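Local coordinates for protein IclR transcriptional regulator (Thermotoga maritima, PDB 1MKM) that probably binds DNA through a winged helix-turn-helix domain and acts as a transcriptional regulator of the IclR family, at residues Ala144-Glu148 against Lys149-Glu153. Numbering follows the deposited sequence.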
ATOM      1  N   ALA B 144     -20.501 -30.455 -26.153  1.00 89.25           N
ATOM      2  CA  ALA B 144     -20.069 -31.232 -27.304  1.00 89.14           C
ATOM      3  C   ALA B 144     -19.745 -32.657 -26.904  1.00 86.58           C
ATOM      4  O   ALA B 144     -19.117 -33.390 -27.664  1.00 88.49           O
ATOM      5  CB  ALA B 144     -18.847 -30.586 -27.946  1.00 85.83           C
ATOM      6  N   PHE B 145     -20.162 -33.045 -25.705  1.00 87.25           N
ATOM      7  CA  PHE B 145     -19.907 -34.394 -25.222  1.00 88.86           C
ATOM      8  C   PHE B 145     -20.989 -34.904 -24.284  1.00 89.40           C
ATOM      9  O   PHE B 145     -20.894 -36.018 -23.768  1.00 90.92           O
ATOM     10  CB  PHE B 145     -18.539 -34.479 -24.535  1.00 86.90           C
ATOM     11  CG  PHE B 145     -17.379 -34.442 -25.491  1.00 83.75           C
ATOM     12  CD1 PHE B 145     -16.907 -33.233 -25.992  1.00 84.05           C
ATOM     13  CD2 PHE B 145     -16.785 -35.627 -25.923  1.00 87.68           C
ATOM     14  CE1 PHE B 145     -15.866 -33.201 -26.911  1.00 85.88           C
ATOM     15  CE2 PHE B 145     -15.741 -35.608 -26.841  1.00 81.91           C
ATOM     16  CZ  PHE B 145     -15.281 -34.390 -27.337  1.00 89.23           C
ATOM     17  N   VAL B 146     -22.013 -34.085 -24.055  1.00 89.95           N
ATOM     18  CA  VAL B 146     -23.115 -34.502 -23.199  1.00 88.81           C
ATOM     19  C   VAL B 146     -23.890 -35.516 -24.023  1.00 90.29           C
ATOM     20  O   VAL B 146     -24.163 -35.273 -25.200  1.00 92.06           O
ATOM     21  CB  VAL B 146     -24.061 -33.319 -22.844  1.00 93.85           C
ATOM     22  CG1 VAL B 146     -23.312 -32.277 -22.034  1.00 94.04           C
ATOM     23  CG2 VAL B 146     -24.633 -32.691 -24.114  1.00 82.41           C
ATOM     24  N   PRO B 147     -24.229 -36.677 -23.439  1.00 90.82           N
ATOM     25  CA  PRO B 147     -24.978 -37.651 -24.232  1.00 92.31           C
ATOM     26  C   PRO B 147     -26.076 -36.972 -25.058  1.00 96.78           C
ATOM     27  O   PRO B 147     -26.880 -36.194 -24.531  1.00 94.61           O
ATOM     28  CB  PRO B 147     -25.517 -38.599 -23.170  1.00 86.39           C
ATOM     29  CG  PRO B 147     -24.361 -38.663 -22.212  1.00 86.22           C
ATOM     30  CD  PRO B 147     -23.967 -37.195 -22.084  1.00 92.08           C
ATOM     31  N   GLU B 148     -26.060 -37.254 -26.359  1.00 98.78           N
ATOM     32  CA  GLU B 148     -27.008 -36.713 -27.333  1.00 95.66           C
ATOM     33  C   GLU B 148     -28.404 -36.469 -26.771  1.00 96.58           C
ATOM     34  O   GLU B 148     -29.008 -35.426 -27.022  1.00 93.54           O
ATOM     35  CB  GLU B 148     -27.088 -37.662 -28.532  1.00 98.26           C
ATOM     36  CG  GLU B 148     -27.029 -39.138 -28.148  1.00 98.35           C
ATOM     37  CD  GLU B 148     -28.171 -39.554 -27.234  1.00105.90           C
ATOM     38  OE1 GLU B 148     -29.328 -39.568 -27.701  1.00114.81           O
ATOM     39  OE2 GLU B 148     -27.917 -39.856 -26.046  1.00 97.88           O
ATOM     40  N   LYS B 149     -28.904 -37.444 -26.016  1.00 99.59           N
ATOM     41  CA  LYS B 149     -30.221 -37.384 -25.386  1.00 97.85           C
ATOM     42  C   LYS B 149     -30.349 -36.126 -24.534  1.00 98.08           C
ATOM     43  O   LYS B 149     -31.223 -35.284 -24.767  1.00 96.92           O
ATOM     44  CB  LYS B 149     -30.419 -38.617 -24.503  1.00 95.13           C
ATOM     45  CG  LYS B 149     -31.673 -38.587 -23.650  1.00103.95           C
ATOM     46  CD  LYS B 149     -31.679 -39.746 -22.670  1.00108.21           C
ATOM     47  CE  LYS B 149     -32.871 -39.670 -21.731  1.00112.16           C
ATOM     48  NZ  LYS B 149     -32.779 -40.686 -20.649  1.00113.48           N
ATOM     49  N   GLU B 150     -29.470 -36.020 -23.540  1.00 97.37           N
ATOM     50  CA  GLU B 150     -29.447 -34.878 -22.639  1.00 92.49           C
ATOM     51  C   GLU B 150     -29.311 -33.624 -23.487  1.00 91.80           C
ATOM     52  O   GLU B 150     -30.005 -32.627 -23.270  1.00 92.50           O
ATOM     53  CB  GLU B 150     -28.254 -34.985 -21.695  1.00 82.39           C
ATOM     54  CG  GLU B 150     -28.295 -34.000 -20.543  1.00 78.54           C
ATOM     55  CD  GLU B 150     -26.917 -33.706 -19.980  1.00 73.88           C
ATOM     56  OE1 GLU B 150     -26.146 -34.662 -19.739  1.00 68.13           O
ATOM     57  OE2 GLU B 150     -26.606 -32.516 -19.772  1.00 62.46           O
ATOM     58  N   LEU B 151     -28.405 -33.695 -24.458  1.00 92.58           N
ATOM     59  CA  LEU B 151     -28.137 -32.588 -25.377  1.00 92.94           C
ATOM     60  C   LEU B 151     -29.435 -32.082 -25.988  1.00 88.13           C
ATOM     61  O   LEU B 151     -29.859 -30.947 -25.751  1.00 64.93           O
ATOM     62  CB  LEU B 151     -27.194 -33.056 -26.495  1.00 97.58           C
ATOM     63  CG  LEU B 151     -26.878 -32.060 -27.616  1.00103.01           C
ATOM     64  CD1 LEU B 151     -26.175 -30.838 -27.037  1.00109.09           C
ATOM     65  CD2 LEU B 151     -26.003 -32.730 -28.666  1.00 97.83           C
ATOM     66  N   LYS B 152     -30.053 -32.958 -26.773  1.00 96.76           N
ATOM     67  CA  LYS B 152     -31.306 -32.674 -27.455  1.00103.64           C
ATOM     68  C   LYS B 152     -32.262 -31.863 -26.584  1.00105.91           C
ATOM     69  O   LYS B 152     -32.930 -30.940 -27.069  1.00102.36           O
ATOM     70  CB  LYS B 152     -31.954 -33.995 -27.889  1.00104.31           C
ATOM     71  CG  LYS B 152     -31.072 -34.802 -28.846  1.00104.40           C
ATOM     72  CD  LYS B 152     -31.662 -36.163 -29.193  1.00100.69           C
ATOM     73  CE  LYS B 152     -30.748 -36.921 -30.153  1.00 91.70           C
ATOM     74  NZ  LYS B 152     -31.273 -38.276 -30.468  1.00 79.85           N
ATOM     75  N   GLU B 153     -32.313 -32.194 -25.295  1.00103.56           N
ATOM     76  CA  GLU B 153     -33.193 -31.477 -24.390  1.00 99.26           C
ATOM     77  C   GLU B 153     -32.700 -30.063 -24.127  1.00 99.54           C
ATOM     78  O   GLU B 153     -33.505 -29.136 -24.016  1.00 96.81           O
ATOM     79  CB  GLU B 153     -33.326 -32.198 -23.055  1.00 99.50           C
ATOM     80  CG  GLU B 153     -34.372 -31.537 -22.174  1.00102.70           C
ATOM     81  CD  GLU B 153     -34.327 -32.000 -20.739  1.00103.64           C
ATOM     82  OE1 GLU B 153     -33.398 -31.592 -20.008  1.00 97.27           O
ATOM     83  OE2 GLU B 153     -35.223 -32.775 -20.346  1.00104.57           O
TER
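The first turn of helix 148-157 meets the loop that leads into it from helix 137-143, through Pro147 and Val146 on the loop side and Glu150 and Leu151 on the helix side. Pro147 O accepts the i to i+4 bond of Leu151 N at 2.9 Å, and an N-H...O angle of 173° marks it as nearly straight; the donor is tilted 19° from the carbonyl plane. Val146 CG2 lies 3.5 Å from Leu151 CB, the two side chains crossing at about a right angle, and Leu151 continues onto Leu178 and Arg182, so the loop and helix 148-157 pack through it against helix 171-184 of the GAF-like IclR C-terminal domain. Glu150 has CG anti to the backbone N (chi1 -168°) and runs extended across Val146, which brings OE1 to 4.0 Å from Val146 CB and 4.1 Å from Pro147 CD. The same OE1 hydrogen-bonds Tyr210 OH, while OE2 has a weak, long ion pair with Lys104. Replacing Glu150 by an alanine is likely to leave the Tyr210 hydroxyl without this partner, Lys104 without its weak counter-charge, and Val146 and Pro147 less covered. Glu148 OE1 and Lys152 NZ form a long salt bridge of 3.6 Å, doubtful because Glu148 is modelled too tightly against Lys149.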